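PDB 5DIY: hyaluronidase from Thermobaculum terrenum, which probably removes N-acetylglucosamine from O-GlcNAc-modified substrates, acting as a hexosaminidase of glycoside hydrolase family 84. Local coordinates for residues Ser135-Ala140 / Leu174-Ile179; Thr166-Asp171 / Phe191-Asn196; His200-Ser205 / Asp241-Glu246; His206-Gln211 / His248-Gly253. All coordinates share one frame; numbering follows the deposited sequence.

Interaction 1. Residues Ser135-Ala140 / Leu174-Ile179; sequences SNLAEA and LEYLRI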
# COMPACT_ATOMS: atom_id res chain seq x y z
N SER C 135 11.73 13.77 31.32
CA SER C 135 10.78 12.83 31.94
C SER C 135 10.28 11.73 30.99
O SER C 135 9.92 10.65 31.44
CB SER C 135 9.57 13.57 32.52
OG SER C 135 9.96 14.39 33.61
N ASN C 136 10.23 12.03 29.69
CA ASN C 136 9.71 11.09 28.69
C ASN C 136 10.11 11.45 27.24
O ASN C 136 10.72 12.50 27.00
CB ASN C 136 8.18 10.96 28.83
CG ASN C 136 7.47 12.29 28.94
OD1 ASN C 136 6.89 12.62 29.97
ND2 ASN C 136 7.50 13.07 27.88
N LEU C 137 9.78 10.56 26.31
CA LEU C 137 10.14 10.67 24.89
C LEU C 137 9.66 11.97 24.27
O LEU C 137 10.42 12.66 23.59
CB LEU C 137 9.53 9.49 24.09
CG LEU C 137 10.33 8.76 23.00
CD1 LEU C 137 9.38 8.26 21.92
CD2 LEU C 137 11.44 9.58 22.37
N ALA C 138 8.39 12.29 24.49
CA ALA C 138 7.77 13.51 23.95
C ALA C 138 8.51 14.79 24.32
O ALA C 138 8.64 15.69 23.50
CB ALA C 138 6.31 13.60 24.37
N GLU C 139 9.04 14.84 25.55
CA GLU C 139 9.77 16.02 26.05
C GLU C 139 11.13 16.13 25.38
O GLU C 139 11.56 17.22 24.98
CB GLU C 139 9.95 15.97 27.57
CG GLU C 139 8.81 16.61 28.36
CD GLU C 139 8.96 16.47 29.87
OE1 GLU C 139 7.94 16.61 30.58
OE2 GLU C 139 10.09 16.23 30.37
N ALA C 140 11.82 14.99 25.27
CA ALA C 140 13.14 14.94 24.63
C ALA C 140 13.03 15.39 23.18
O ALA C 140 13.75 16.28 22.75
CB ALA C 140 13.71 13.54 24.71
N LEU C 174 -3.57 10.23 23.25
CA LEU C 174 -2.45 9.69 24.03
C LEU C 174 -1.65 10.82 24.66
O LEU C 174 -1.50 11.89 24.06
CB LEU C 174 -1.55 8.84 23.12
CG LEU C 174 -0.53 7.92 23.78
CD1 LEU C 174 -1.22 6.72 24.41
CD2 LEU C 174 0.49 7.46 22.74
N GLU C 175 -1.15 10.59 25.88
CA GLU C 175 -0.42 11.60 26.65
C GLU C 175 0.78 12.17 25.88
O GLU C 175 0.98 13.38 25.83
CB GLU C 175 0.04 11.02 27.99
CG GLU C 175 0.81 11.98 28.88
CD GLU C 175 1.16 11.38 30.23
OE1 GLU C 175 0.26 11.26 31.08
OE2 GLU C 175 2.34 11.03 30.45
N TYR C 176 1.57 11.27 25.29
CA TYR C 176 2.67 11.62 24.40
C TYR C 176 2.26 12.70 23.37
O TYR C 176 2.95 13.71 23.20
CB TYR C 176 3.20 10.35 23.71
CG TYR C 176 4.12 10.59 22.54
CD1 TYR C 176 3.60 10.87 21.27
CD2 TYR C 176 5.51 10.53 22.68
CE1 TYR C 176 4.44 11.10 20.19
CE2 TYR C 176 6.35 10.75 21.60
CZ TYR C 176 5.80 11.04 20.35
OH TYR C 176 6.61 11.27 19.26
N LEU C 177 1.14 12.49 22.68
CA LEU C 177 0.63 13.43 21.67
C LEU C 177 0.22 14.79 22.26
O LEU C 177 0.44 15.83 21.63
CB LEU C 177 -0.57 12.83 20.93
CG LEU C 177 -0.27 11.62 20.05
CD1 LEU C 177 -1.56 10.95 19.62
CD2 LEU C 177 0.58 12.02 18.85
N ARG C 178 -0.38 14.76 23.45
CA ARG C 178 -0.76 15.99 24.17
C ARG C 178 0.47 16.79 24.62
O ARG C 178 0.48 18.01 24.52
CB ARG C 178 -1.67 15.67 25.36
CG ARG C 178 -3.15 15.54 25.01
CD ARG C 178 -3.86 14.43 25.78
NE ARG C 178 -3.44 14.35 27.18
CZ ARG C 178 -3.52 13.27 27.96
NH1 ARG C 178 -4.04 12.12 27.53
NH2 ARG C 178 -3.07 13.34 29.21
N ILE C 179 1.50 16.09 25.09
CA ILE C 179 2.77 16.73 25.45
C ILE C 179 3.42 17.35 24.22
O ILE C 179 3.93 18.46 24.27
CB ILE C 179 3.76 15.74 26.11
CG1 ILE C 179 3.23 15.24 27.46
CG2 ILE C 179 5.13 16.39 26.32
CD1 ILE C 179 3.83 13.92 27.90

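Interaction 2. Residues Thr166-Asp171 / Phe191-Asn196; sequences TFYCND and FWTGPN. With NAG (2-acetamido-2-deoxy-beta-D-glucopyranose), chain E.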
# COMPACT_ATOMS: atom_id res chain seq x y z
N THR C 166 6.60 9.29 17.29
CA THR C 166 6.81 7.87 17.58
C THR C 166 5.47 7.14 17.73
O THR C 166 5.37 5.97 17.39
CB THR C 166 7.69 7.71 18.83
OG1 THR C 166 8.93 8.39 18.61
CG2 THR C 166 7.96 6.26 19.14
N PHE C 167 4.45 7.86 18.21
CA PHE C 167 3.07 7.39 18.18
C PHE C 167 2.34 8.19 17.10
O PHE C 167 2.00 9.35 17.32
CB PHE C 167 2.42 7.56 19.56
CG PHE C 167 3.04 6.68 20.62
CD1 PHE C 167 4.17 7.10 21.33
CD2 PHE C 167 2.52 5.42 20.89
CE1 PHE C 167 4.75 6.29 22.29
CE2 PHE C 167 3.10 4.60 21.85
CZ PHE C 167 4.22 5.03 22.56
N TYR C 168 2.14 7.55 15.95
CA TYR C 168 1.65 8.22 14.72
C TYR C 168 0.30 7.73 14.19
O TYR C 168 -0.14 8.17 13.13
CB TYR C 168 2.72 8.12 13.61
CG TYR C 168 3.18 6.72 13.26
CD1 TYR C 168 2.43 5.90 12.41
CD2 TYR C 168 4.37 6.22 13.76
CE1 TYR C 168 2.86 4.61 12.09
CE2 TYR C 168 4.81 4.94 13.45
CZ TYR C 168 4.06 4.14 12.62
OH TYR C 168 4.51 2.88 12.33
N CYS C 169 -0.37 6.85 14.93
CA CYS C 169 -1.67 6.32 14.54
C CYS C 169 -2.45 5.88 15.76
O CYS C 169 -1.92 5.86 16.87
CB CYS C 169 -1.50 5.14 13.58
SG CYS C 169 -0.64 3.70 14.27
N ASN C 170 -3.71 5.52 15.53
CA ASN C 170 -4.58 4.90 16.53
C ASN C 170 -5.15 5.93 17.53
O ASN C 170 -6.09 6.62 17.18
CB ASN C 170 -3.90 3.67 17.18
CG ASN C 170 -4.86 2.79 17.95
OD1 ASN C 170 -6.08 2.95 17.89
ND2 ASN C 170 -4.31 1.83 18.67
N ASP C 171 -4.59 6.04 18.74
CA ASP C 171 -5.21 6.84 19.81
C ASP C 171 -4.76 8.30 19.71
O ASP C 171 -3.61 8.61 20.05
CB ASP C 171 -4.86 6.24 21.18
CG ASP C 171 -5.60 6.91 22.35
OD1 ASP C 171 -6.27 7.95 22.17
OD2 ASP C 171 -5.49 6.37 23.47
N PHE C 191 3.16 14.72 11.46
CA PHE C 191 2.56 13.65 10.67
C PHE C 191 1.63 12.77 11.50
O PHE C 191 1.74 12.69 12.73
CB PHE C 191 3.64 12.75 10.03
CG PHE C 191 4.06 13.17 8.64
CD1 PHE C 191 3.11 13.38 7.64
CD2 PHE C 191 5.40 13.28 8.32
CE1 PHE C 191 3.50 13.72 6.36
CE2 PHE C 191 5.80 13.63 7.03
CZ PHE C 191 4.84 13.85 6.06
N TRP C 192 0.73 12.09 10.80
CA TRP C 192 -0.23 11.18 11.40
C TRP C 192 -0.78 10.28 10.29
O TRP C 192 -1.07 10.77 9.19
CB TRP C 192 -1.34 12.00 12.05
CG TRP C 192 -2.34 11.19 12.76
CD1 TRP C 192 -3.58 10.85 12.31
CD2 TRP C 192 -2.21 10.62 14.06
NE1 TRP C 192 -4.22 10.09 13.24
CE2 TRP C 192 -3.41 9.93 14.33
CE3 TRP C 192 -1.20 10.61 15.02
CZ2 TRP C 192 -3.63 9.24 15.52
CZ3 TRP C 192 -1.41 9.93 16.21
CH2 TRP C 192 -2.62 9.26 16.45
N THR C 193 -0.92 8.99 10.55
CA THR C 193 -1.35 8.02 9.52
C THR C 193 -2.82 7.60 9.61
O THR C 193 -3.35 7.01 8.68
CB THR C 193 -0.44 6.76 9.46
OG1 THR C 193 -0.70 5.90 10.58
CG2 THR C 193 1.04 7.15 9.46
N GLY C 194 -3.48 7.91 10.73
CA GLY C 194 -4.92 7.72 10.89
C GLY C 194 -5.20 6.70 11.98
O GLY C 194 -4.35 6.49 12.84
N PRO C 195 -6.39 6.07 11.98
CA PRO C 195 -6.68 5.06 13.01
C PRO C 195 -5.73 3.85 13.02
O PRO C 195 -5.51 3.26 14.07
CB PRO C 195 -8.12 4.63 12.69
CG PRO C 195 -8.71 5.80 11.99
CD PRO C 195 -7.59 6.39 11.18
N ASN C 196 -5.19 3.49 11.85
CA ASN C 196 -4.23 2.38 11.72
C ASN C 196 -2.98 2.87 11.01
O ASN C 196 -2.92 4.03 10.58
CB ASN C 196 -4.86 1.23 10.92
CG ASN C 196 -6.24 0.85 11.45
OD1 ASN C 196 -6.35 0.20 12.49
ND2 ASN C 196 -7.28 1.25 10.73
C1 NAG E . 5.27 2.25 8.92
C2 NAG E . 6.33 3.26 8.41
C3 NAG E . 6.42 3.36 6.89
C4 NAG E . 5.94 2.07 6.24
C5 NAG E . 4.47 1.87 6.59
C6 NAG E . 3.88 0.59 5.99
C7 NAG E . 5.05 5.32 8.90
C8 NAG E . 5.11 6.64 9.61
N2 NAG E . 6.15 4.57 9.02
O3 NAG E . 7.78 3.62 6.53
O4 NAG E . 6.05 2.16 4.82
O5 NAG E . 4.22 1.93 8.00
O6 NAG E . 4.65 -0.57 6.33
O7 NAG E . 4.06 4.97 8.28

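Interaction 3. Residues His200-Ser205 / Asp241-Glu246; sequences HEITTS and DHRDPE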
# COMPACT_ATOMS: atom_id res chain seq x y z
N HIS C 200 -8.04 2.20 7.10
CA HIS C 200 -9.21 1.86 6.28
C HIS C 200 -9.95 3.11 5.86
O HIS C 200 -10.25 3.29 4.68
CB HIS C 200 -10.17 0.93 7.03
CG HIS C 200 -11.40 0.59 6.23
ND1 HIS C 200 -12.67 0.63 6.75
CD2 HIS C 200 -11.54 0.25 4.92
CE1 HIS C 200 -13.54 0.30 5.81
NE2 HIS C 200 -12.88 0.07 4.69
N GLU C 201 -10.23 3.96 6.83
CA GLU C 201 -10.92 5.22 6.60
C GLU C 201 -10.27 6.32 7.43
O GLU C 201 -9.74 6.06 8.51
CB GLU C 201 -12.40 5.09 6.97
CG GLU C 201 -12.64 4.49 8.35
CD GLU C 201 -14.09 4.56 8.79
OE1 GLU C 201 -15.00 4.59 7.93
OE2 GLU C 201 -14.31 4.58 10.02
N ILE C 202 -10.31 7.54 6.92
CA ILE C 202 -9.87 8.72 7.67
C ILE C 202 -11.04 9.70 7.69
O ILE C 202 -11.44 10.22 6.65
CB ILE C 202 -8.58 9.35 7.08
CG1 ILE C 202 -7.49 8.28 6.94
CG2 ILE C 202 -8.07 10.47 7.99
CD1 ILE C 202 -6.15 8.81 6.45
N THR C 203 -11.58 9.93 8.89
CA THR C 203 -12.76 10.78 9.09
C THR C 203 -12.39 12.16 9.63
O THR C 203 -11.35 12.33 10.27
CB THR C 203 -13.75 10.12 10.06
OG1 THR C 203 -13.13 9.98 11.34
CG2 THR C 203 -14.19 8.75 9.54
N THR C 204 -13.28 13.14 9.40
CA THR C 204 -13.12 14.49 9.94
C THR C 204 -13.14 14.45 11.46
O THR C 204 -12.33 15.11 12.12
CB THR C 204 -14.23 15.45 9.47
OG1 THR C 204 -15.51 14.95 9.87
CG2 THR C 204 -14.21 15.62 7.95
N SER C 205 -14.06 13.66 12.01
CA SER C 205 -14.14 13.44 13.46
C SER C 205 -12.81 12.98 14.05
O SER C 205 -12.38 13.48 15.09
CB SER C 205 -15.20 12.39 13.77
OG SER C 205 -15.34 12.20 15.17
N ASP C 241 -9.56 6.02 -1.50
CA ASP C 241 -10.94 5.90 -1.02
C ASP C 241 -11.08 6.05 0.49
O ASP C 241 -10.10 5.89 1.23
CB ASP C 241 -11.53 4.54 -1.45
CG ASP C 241 -13.03 4.59 -1.73
OD1 ASP C 241 -13.71 5.60 -1.42
OD2 ASP C 241 -13.53 3.59 -2.27
N HIS C 242 -12.30 6.36 0.91
CA HIS C 242 -12.72 6.39 2.32
C HIS C 242 -12.04 7.49 3.12
O HIS C 242 -11.87 7.37 4.33
CB HIS C 242 -12.51 5.02 2.97
CG HIS C 242 -13.08 3.89 2.18
ND1 HIS C 242 -12.44 2.68 2.03
CD2 HIS C 242 -14.22 3.80 1.46
CE1 HIS C 242 -13.18 1.89 1.28
NE2 HIS C 242 -14.27 2.54 0.92
N ARG C 243 -11.68 8.57 2.43
CA ARG C 243 -11.16 9.77 3.06
C ARG C 243 -12.27 10.79 2.97
O ARG C 243 -12.77 11.06 1.88
CB ARG C 243 -9.88 10.27 2.36
CG ARG C 243 -8.60 9.66 2.92
CD ARG C 243 -8.50 8.18 2.62
NE ARG C 243 -7.34 7.53 3.24
CZ ARG C 243 -7.32 6.27 3.71
NH1 ARG C 243 -8.40 5.49 3.68
NH2 ARG C 243 -6.20 5.80 4.26
N ASP C 244 -12.68 11.33 4.12
CA ASP C 244 -13.85 12.21 4.18
C ASP C 244 -13.70 13.40 3.22
O ASP C 244 -12.59 13.90 3.07
CB ASP C 244 -14.11 12.71 5.61
CG ASP C 244 -15.05 11.79 6.40
OD1 ASP C 244 -15.30 10.64 5.97
OD2 ASP C 244 -15.53 12.22 7.47
N PRO C 245 -14.79 13.82 2.56
CA PRO C 245 -14.72 14.98 1.66
C PRO C 245 -14.27 16.30 2.30
O PRO C 245 -13.81 17.19 1.58
CB PRO C 245 -16.16 15.12 1.14
CG PRO C 245 -16.78 13.78 1.30
CD PRO C 245 -16.08 13.10 2.44
N GLU C 246 -14.42 16.43 3.62
CA GLU C 246 -14.10 17.66 4.35
C GLU C 246 -12.90 17.50 5.31
O GLU C 246 -12.77 18.29 6.25
CB GLU C 246 -15.35 18.14 5.09
CG GLU C 246 -16.60 18.18 4.22
CD GLU C 246 -17.79 18.85 4.88
OE1 GLU C 246 -18.68 19.33 4.13
OE2 GLU C 246 -17.86 18.91 6.13

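Interaction 4. Residues His206-Gln211 / His248-Gly253; sequences HMQEVQ and HTHVVG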
# COMPACT_ATOMS: atom_id res chain seq x y z
N HIS C 206 -12.16 12.03 13.38
CA HIS C 206 -10.88 11.51 13.84
C HIS C 206 -9.79 12.58 13.79
O HIS C 206 -9.08 12.78 14.77
CB HIS C 206 -10.44 10.28 13.03
CG HIS C 206 -9.20 9.63 13.54
ND1 HIS C 206 -9.14 9.05 14.79
CD2 HIS C 206 -7.97 9.47 12.99
CE1 HIS C 206 -7.93 8.56 14.98
NE2 HIS C 206 -7.20 8.80 13.91
N MET C 207 -9.68 13.28 12.66
CA MET C 207 -8.64 14.31 12.50
C MET C 207 -8.90 15.56 13.35
O MET C 207 -7.95 16.28 13.68
CB MET C 207 -8.42 14.65 11.03
CG MET C 207 -7.98 13.46 10.17
SD MET C 207 -6.60 12.49 10.81
CE MET C 207 -5.32 13.75 10.84
N GLN C 208 -10.17 15.82 13.68
CA GLN C 208 -10.54 16.83 14.69
C GLN C 208 -9.90 16.54 16.04
O GLN C 208 -9.33 17.43 16.66
CB GLN C 208 -12.07 16.89 14.90
CG GLN C 208 -12.82 17.82 13.97
CD GLN C 208 -14.32 17.84 14.24
OE1 GLN C 208 -14.84 17.05 15.03
NE2 GLN C 208 -15.02 18.75 13.57
N GLU C 209 -10.01 15.29 16.48
CA GLU C 209 -9.41 14.87 17.75
C GLU C 209 -7.90 15.03 17.72
O GLU C 209 -7.32 15.60 18.64
CB GLU C 209 -9.75 13.42 18.07
CG GLU C 209 -11.21 13.19 18.41
CD GLU C 209 -11.51 11.72 18.63
OE1 GLU C 209 -11.65 10.98 17.63
OE2 GLU C 209 -11.58 11.29 19.80
N VAL C 210 -7.27 14.56 16.64
CA VAL C 210 -5.82 14.70 16.46
C VAL C 210 -5.42 16.18 16.54
O VAL C 210 -4.45 16.52 17.23
CB VAL C 210 -5.32 14.09 15.13
CG1 VAL C 210 -3.82 14.37 14.93
CG2 VAL C 210 -5.56 12.59 15.08
N GLN C 211 -6.16 17.02 15.83
CA GLN C 211 -5.92 18.47 15.81
C GLN C 211 -5.93 19.09 17.21
O GLN C 211 -5.11 19.94 17.50
CB GLN C 211 -6.93 19.17 14.88
CG GLN C 211 -6.99 20.69 15.02
CD GLN C 211 -7.81 21.36 13.93
OE1 GLN C 211 -8.62 20.72 13.25
NE2 GLN C 211 -7.62 22.66 13.77
N HIS C 248 -9.95 18.35 4.55
CA HIS C 248 -9.18 19.58 4.33
C HIS C 248 -9.39 20.66 5.40
O HIS C 248 -8.48 21.42 5.71
CB HIS C 248 -9.41 20.16 2.92
CG HIS C 248 -10.82 20.60 2.66
ND1 HIS C 248 -11.29 21.84 3.03
CD2 HIS C 248 -11.85 19.97 2.04
CE1 HIS C 248 -12.56 21.95 2.66
NE2 HIS C 248 -12.91 20.83 2.05
N THR C 249 -10.59 20.70 5.98
CA THR C 249 -10.89 21.58 7.13
C THR C 249 -9.97 21.34 8.34
O THR C 249 -9.62 22.29 9.04
CB THR C 249 -12.37 21.44 7.54
OG1 THR C 249 -13.20 21.80 6.44
CG2 THR C 249 -12.73 22.31 8.74
N HIS C 250 -9.56 20.09 8.58
CA HIS C 250 -8.74 19.74 9.76
C HIS C 250 -7.32 19.27 9.45
O HIS C 250 -6.57 18.96 10.37
CB HIS C 250 -9.48 18.68 10.58
CG HIS C 250 -10.89 19.07 10.90
ND1 HIS C 250 -11.97 18.62 10.17
CD2 HIS C 250 -11.39 19.93 11.81
CE1 HIS C 250 -13.08 19.16 10.65
NE2 HIS C 250 -12.75 19.96 11.65
N VAL C 251 -6.95 19.25 8.17
CA VAL C 251 -5.66 18.72 7.73
C VAL C 251 -4.99 19.74 6.81
O VAL C 251 -5.61 20.24 5.88
CB VAL C 251 -5.87 17.35 7.04
CG1 VAL C 251 -4.60 16.87 6.36
CG2 VAL C 251 -6.36 16.31 8.04
N VAL C 252 -3.73 20.05 7.10
CA VAL C 252 -2.94 21.00 6.29
C VAL C 252 -2.49 20.41 4.94
O VAL C 252 -2.30 21.14 3.97
CB VAL C 252 -1.72 21.55 7.10
CG1 VAL C 252 -0.66 20.49 7.31
CG2 VAL C 252 -1.11 22.78 6.42
N GLY C 253 -2.31 19.09 4.90
CA GLY C 253 -1.97 18.41 3.65
C GLY C 253 -1.88 16.91 3.82
O GLY C 253 -1.98 16.39 4.94
O HOH W 1 -5.53 17.13 12.21

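Interaction 1. Residues Ser135-Ala140 / Leu174-Ile179
A138 points its single methyl group at Y176 and I179, filling the shallow notch between them where two helices begin side by side. The CA atoms of A138 and Y176 are 5.5 Å apart, a closeness that a side chain ending at CB permits. A138 CB lies 3.6 Å from CD2 of the Y176 ring and equally near the carbonyl oxygen of that tyrosine. Its other neighbour is the branch methyl of I179, with A138 CB and I179 CG2 separated by 3.6 Å. With CG anti to the backbone N (chi1 167°), the Y176 ring swings over to the first turn of helix 137-153. It meets A138 CB and L137 at an oblique slant, the latter with L137 CD1 3.9 Å from Y176 CE2. The ring leans on these aliphatic groups, with the F167 ring also against it, while its hydroxyl continues to Q141 and to the backbone N of T166, both hydrogen-bonded, which suits tyrosine to a buried place with a polar far end. I179 sends its two branches different ways: CG2 goes to A138 and grazes E139, whereas CD1 extends to N136, the N-cap residue of the helix. E139 OE2 accepts a hydrogen bond from S135 N (3.1 Å), met from above the carboxylate plane. No hydrogen bond joins the two segments, so apolar contact does the work. Within the TIM barrel the helices 137-153 and 175-183 precede and follow strand 160-164, and the packing joins them near their N-terminal ends, with P165 and T166 bordering the tyrosine.

Interaction 2. Residues Thr166-Asp171 / Phe191-Asn196
Y168 and N170 bond to the backbone of T193 and G194: T193 N donates to Y168 O at 2.8 Å with an almost straight N-H...O angle of 171°, and N170 N donates to G194 O at 2.9 Å in the plane of that carbonyl. G194 has a positive phi (117°), and at its backbone angles a CB would be jammed against the preceding carbonyl oxygen, so glycine suits the turn. The W192 indole lies against the Y168-C169 backbone, carried there by a CG trans to its own N (chi1 -177°). Y168 O stands 3.2 Å above one indole face and C169 CA covers the same face further along, while F167 O and D171 O come at its edge. With W192 replaced by an alanine, a gap would probably open beside the Y168-C169 backbone, and M207 and V210 of helix 204-214 would each lose one of their neighbours. T193 does double duty: CG2 approaches the Y168 ring obliquely, 3.5 Å from Y168 CD1, and OG1 donates to N196 O at 2.9 Å, tying the turn back on itself. The Y168 ring, in turn, lays a face under the acetamido methyl of the bound NAG, with C8 3.8 Å above its plane over the centre. Its hydroxyl is hydrogen-bonded to N120, the engineered residue at the position predicted to be the proton donor. Two loops at the C-terminal ends of neighbouring parallel strands, 160-164 and 189-192, thereby form one wall of the sugar site, the usual place for an active site in a TIM barrel; G12, K43, D119 and D228 hold the sugar by hydrogen bonds.

Interaction 3. Residues His200-Ser205 / Asp241-Glu246
I202 and R243 form a single parallel beta bridge on the outskirts of the TIM barrel, pairing the lead-in to helix 204-214 with the long loop between strands 218-222 and 251-256. The two chains run only 9° apart. I202 bonds on both sides of R243, as a parallel bridge requires: its N donates to H242 O at 3.0 Å, and its O accepts from D244 N, also at 3.0 Å. Further out, the H200 and H242 imidazoles meet obliquely, planes at 60°.

R243 bends at chi2, which folds its guanidinium back beside I202. I202 CG1 lies over one face of the R243 guanidinium, 3.6 Å above its plane and toward the rim, apolar carbon against the flat, delocalised group. At the edge, NH1 makes a weak bond to H200 O (3.0 Å), while NH2 has its main partner outside the segments, a salt bridge to D222, and also a hydrogen bond to S199 O. An arginine suits the place because one planar group can serve several acceptors at once.

D244 sits opposite the start of the helix. T203, the N-cap, lies alongside it, and T203 OG1 takes the bond from H206 N. T204 CG2 packs on E246 O. The negative carboxylate probably also suits the positive end of the helix dipole: T204 N points at D244 OD2 from 51° above the carboxylate plane, at 3.1 Å and almost straight.

Interaction 4. Residues His206-Gln211 / His248-Gly253
H250 is clasped by two glutamines of the helix 204-214, Q208 over a ring face and Q211 at its rim. A chi1 of -88° puts the Q208 methylene over the imidazole, and the extended chain beyond takes the amide past the ring: CG lies 3.4 Å from the H250 ring centroid and 23° off the normal, a CH-pi contact. T249 CG2 covers the opposite face, so the ring is sandwiched between aliphatic carbons, and the Q208 amide stands nearly perpendicular to it. Q211 takes another route. Its CG is swung to the side of the carbonyl carbon, opposite N (chi1 166°), and the extended chain brings OE1 into the ring plane, 3.2 Å from H250 CD2, where the carbon-bound hydrogens of an imidazole are mildly positive. A leucine in place of H250 would probably take away the flat face under Q208 CG and the polarised edge that meets Q211 OE1, leaving both glutamines freer to turn. Deeper in, M207 curls through bends at chi2 and chi3 and sets its CG against the methyl of V251, with CG and V251 CG2 3.9 Å apart. An unbranched, flexible side chain can make such a curl, and it goes on to touch A218 and L220 of the neighbouring strand. Between the apolar and the polar halves a water donates to M207 O (3.0 Å) and H250 O (2.8 Å), joining helix backbone to the approach of strand 251-256. The chemistry is thus graded: apolar carbon packs against the barrel wall, water bridges backbone carbonyls, and the CH-pi contact and the in-plane approach of Q211 OE1 carry the outer side.

In the fold
From the N terminus, interaction 1 opens at 135-140 and closes at 174-179. Interaction 2 starts inside that loop, at 166-171, and ends beyond it, at 191-196, so the two cross, and they touch where L177 packs on F167 O and D171 O. Together they join helices 137-153 and 175-183 to the loops that line the sugar site. The chain then begins a second crossing pair: interaction 3 links 200-205 with 241-246, and interaction 4 links 206-211 with 248-253, so helix 204-214 and its lead-in are held against the chain leading into the last barrel strand. W192 bridges the pairs, its indole touching H206 and V210.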